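PDB 2I2L: SPbeta prophage-derived uncharacterized protein YopX, which is of unknown function, a homodimeric, helix-free protein of beta strands and loops encoded by the SPbeta prophage of Bacillus subtilis. Local coordinates for residues B[5-8]-B[13-16]. Numbering follows the deposited sequence.
Sequences YRVW and MHYW
Arg6 grips the phenol oxygen of Tyr15 side-on with two nitrogens: NE lies 2.9 Å and NH2 3.0 Å from Tyr15 OH. That oxygen sits only 13° out of the guanidinium plane, so both N-H groups converge on one acceptor, although neither bond is straight (146° at the NE hydrogen). The two side chains run alongside each other in the same direction, with guanidinium and phenol planes 63° apart. Bends at chi2 and chi3 turn the arginine tip onto the hydroxyl, while selenomethionine Met13 places its CE over one guanidinium face, toward the rim. Arg68 brings a like charge near NH2; the Arg6 side chain also touches Asp122, whose negative charge may partly offset this.

Part of the backbone polarity is met within the antiparallel hairpin of strands 5-8 and 13-15, whose axes approach to 4.6 Å. Val7 and His14 form its hydrogen-bonded pair, in which His14 N donates to Val7 O over 2.8 Å; the reciprocal bond from Val7 N to His14 O is less securely placed. Just beyond the second strand, Trp16 N reaches Tyr5 O at 3.1 Å. Strand 13-15 is an outer strand of its sheet within this chain; on the inner side, strand 5-8 bonds through Arg6 and Trp8 to strand 53-60. On the outer edge, Tyr15 N, which faces away from strand 5-8, is satisfied by a side-chain oxygen of Asp18.

On the Val7 face, His14 turns its ring edge to Val7 O, and its NE2 is satisfied by Asp9. Trp16 CB packs over one face of the Tyr5 ring, while the indole NE1 makes a weak hydrogen bond to Tyr66 OH. At the other end, Met13 CB meets the edge of the Trp8 indole, 3.9 Å from CE3, and its selenium makes an oblique Met-aromatic contact with the same ring.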
loop_
_atom_site.group_PDB
_atom_site.type_symbol
_atom_site.label_atom_id
_atom_site.label_comp_id
_atom_site.label_asym_id
_atom_site.label_seq_id
_atom_site.Cartn_x
_atom_site.Cartn_y
_atom_site.Cartn_z
ATOM N N TYR B 5 -0.820 -7.874 -5.352
ATOM C CA TYR B 5 -2.191 -7.752 -4.880
ATOM C C TYR B 5 -2.847 -9.118 -5.049
ATOM O O TYR B 5 -2.289 -10.013 -5.700
ATOM C CB TYR B 5 -2.974 -6.695 -5.682
ATOM C CG TYR B 5 -3.360 -7.138 -7.069
ATOM C CD1 TYR B 5 -2.514 -6.917 -8.143
ATOM C CD2 TYR B 5 -4.529 -7.875 -7.287
ATOM C CE1 TYR B 5 -2.806 -7.427 -9.406
ATOM C CE2 TYR B 5 -4.831 -8.394 -8.534
ATOM C CZ TYR B 5 -3.960 -8.171 -9.595
ATOM O OH TYR B 5 -4.200 -8.728 -10.837
ATOM N N ARG B 6 -4.015 -9.267 -4.435
ATOM C CA ARG B 6 -4.816 -10.486 -4.516
ATOM C C ARG B 6 -6.277 -10.049 -4.403
ATOM O O ARG B 6 -6.595 -9.100 -3.686
ATOM C CB ARG B 6 -4.468 -11.466 -3.375
ATOM C CG ARG B 6 -4.345 -10.805 -2.012
ATOM C CD ARG B 6 -5.052 -11.565 -0.895
ATOM N NE ARG B 6 -4.169 -12.443 -0.128
ATOM C CZ ARG B 6 -4.114 -12.465 1.206
ATOM N NH1 ARG B 6 -4.886 -11.657 1.933
ATOM N NH2 ARG B 6 -3.278 -13.294 1.819
ATOM N N VAL B 7 -7.161 -10.706 -5.140
ATOM C CA VAL B 7 -8.572 -10.370 -5.055
ATOM C C VAL B 7 -9.391 -11.594 -4.723
ATOM O O VAL B 7 -9.178 -12.680 -5.268
ATOM C CB VAL B 7 -9.131 -9.773 -6.361
ATOM C CG1 VAL B 7 -8.551 -8.405 -6.608
ATOM C CG2 VAL B 7 -8.825 -10.684 -7.505
ATOM N N TRP B 8 -10.314 -11.403 -3.793
ATOM C CA TRP B 8 -11.234 -12.445 -3.377
ATOM C C TRP B 8 -12.465 -12.119 -4.217
ATOM O O TRP B 8 -13.006 -11.015 -4.114
ATOM C CB TRP B 8 -11.544 -12.286 -1.894
ATOM C CG TRP B 8 -12.530 -13.267 -1.358
ATOM C CD1 TRP B 8 -13.727 -12.982 -0.764
ATOM C CD2 TRP B 8 -12.370 -14.686 -1.271
ATOM N NE1 TRP B 8 -14.318 -14.134 -0.301
ATOM C CE2 TRP B 8 -13.504 -15.199 -0.597
ATOM C CE3 TRP B 8 -11.373 -15.582 -1.692
ATOM C CZ2 TRP B 8 -13.674 -16.556 -0.332
ATOM C CZ3 TRP B 8 -11.544 -16.942 -1.426
ATOM C CH2 TRP B 8 -12.686 -17.411 -0.751
HETATM N N MSE B 13 -9.651 -17.155 -4.189
HETATM C CA MSE B 13 -8.647 -16.097 -4.090
HETATM C C MSE B 13 -7.803 -16.043 -5.366
HETATM O O MSE B 13 -7.405 -17.081 -5.897
HETATM C CB MSE B 13 -7.740 -16.356 -2.884
HETATM C CG MSE B 13 -6.797 -15.210 -2.567
HETATM SE SE MSE B 13 -7.700 -13.675 -1.822
HETATM C CE MSE B 13 -7.539 -14.118 0.059
ATOM N N HIS B 14 -7.545 -14.831 -5.853
ATOM C CA HIS B 14 -6.744 -14.636 -7.062
ATOM C C HIS B 14 -5.488 -13.822 -6.759
ATOM O O HIS B 14 -5.568 -12.737 -6.179
ATOM C CB HIS B 14 -7.550 -13.894 -8.129
ATOM C CG HIS B 14 -8.781 -14.621 -8.581
ATOM N ND1 HIS B 14 -8.766 -15.543 -9.599
ATOM C CD2 HIS B 14 -10.058 -14.570 -8.126
ATOM C CE1 HIS B 14 -9.986 -16.038 -9.758
ATOM N NE2 HIS B 14 -10.782 -15.465 -8.878
ATOM N N TYR B 15 -4.327 -14.345 -7.145
ATOM C CA TYR B 15 -3.073 -13.633 -6.937
ATOM C C TYR B 15 -2.584 -13.032 -8.253
ATOM O O TYR B 15 -2.759 -13.623 -9.323
ATOM C CB TYR B 15 -2.031 -14.559 -6.328
ATOM C CG TYR B 15 -2.177 -14.673 -4.830
ATOM C CD1 TYR B 15 -1.896 -13.585 -4.000
ATOM C CD2 TYR B 15 -2.627 -15.856 -4.236
ATOM C CE1 TYR B 15 -2.060 -13.666 -2.618
ATOM C CE2 TYR B 15 -2.798 -15.950 -2.851
ATOM C CZ TYR B 15 -2.513 -14.851 -2.050
ATOM O OH TYR B 15 -2.696 -14.921 -0.689
ATOM N N TRP B 16 -1.997 -11.837 -8.156
ATOM C CA TRP B 16 -1.498 -11.075 -9.302
ATOM C C TRP B 16 -0.655 -11.865 -10.300
ATOM O O TRP B 16 -0.737 -11.643 -11.512
ATOM C CB TRP B 16 -0.691 -9.870 -8.812
ATOM C CG TRP B 16 0.535 -10.259 -8.052
ATOM C CD1 TRP B 16 0.618 -10.563 -6.725
ATOM C CD2 TRP B 16 1.844 -10.469 -8.594
ATOM N NE1 TRP B 16 1.895 -10.955 -6.408
ATOM C CE2 TRP B 16 2.672 -10.908 -7.541
ATOM C CE3 TRP B 16 2.399 -10.335 -9.877
ATOM C CZ2 TRP B 16 4.031 -11.215 -7.724
ATOM C CZ3 TRP B 16 3.755 -10.642 -10.061
ATOM C CH2 TRP B 16 4.551 -11.077 -8.989
#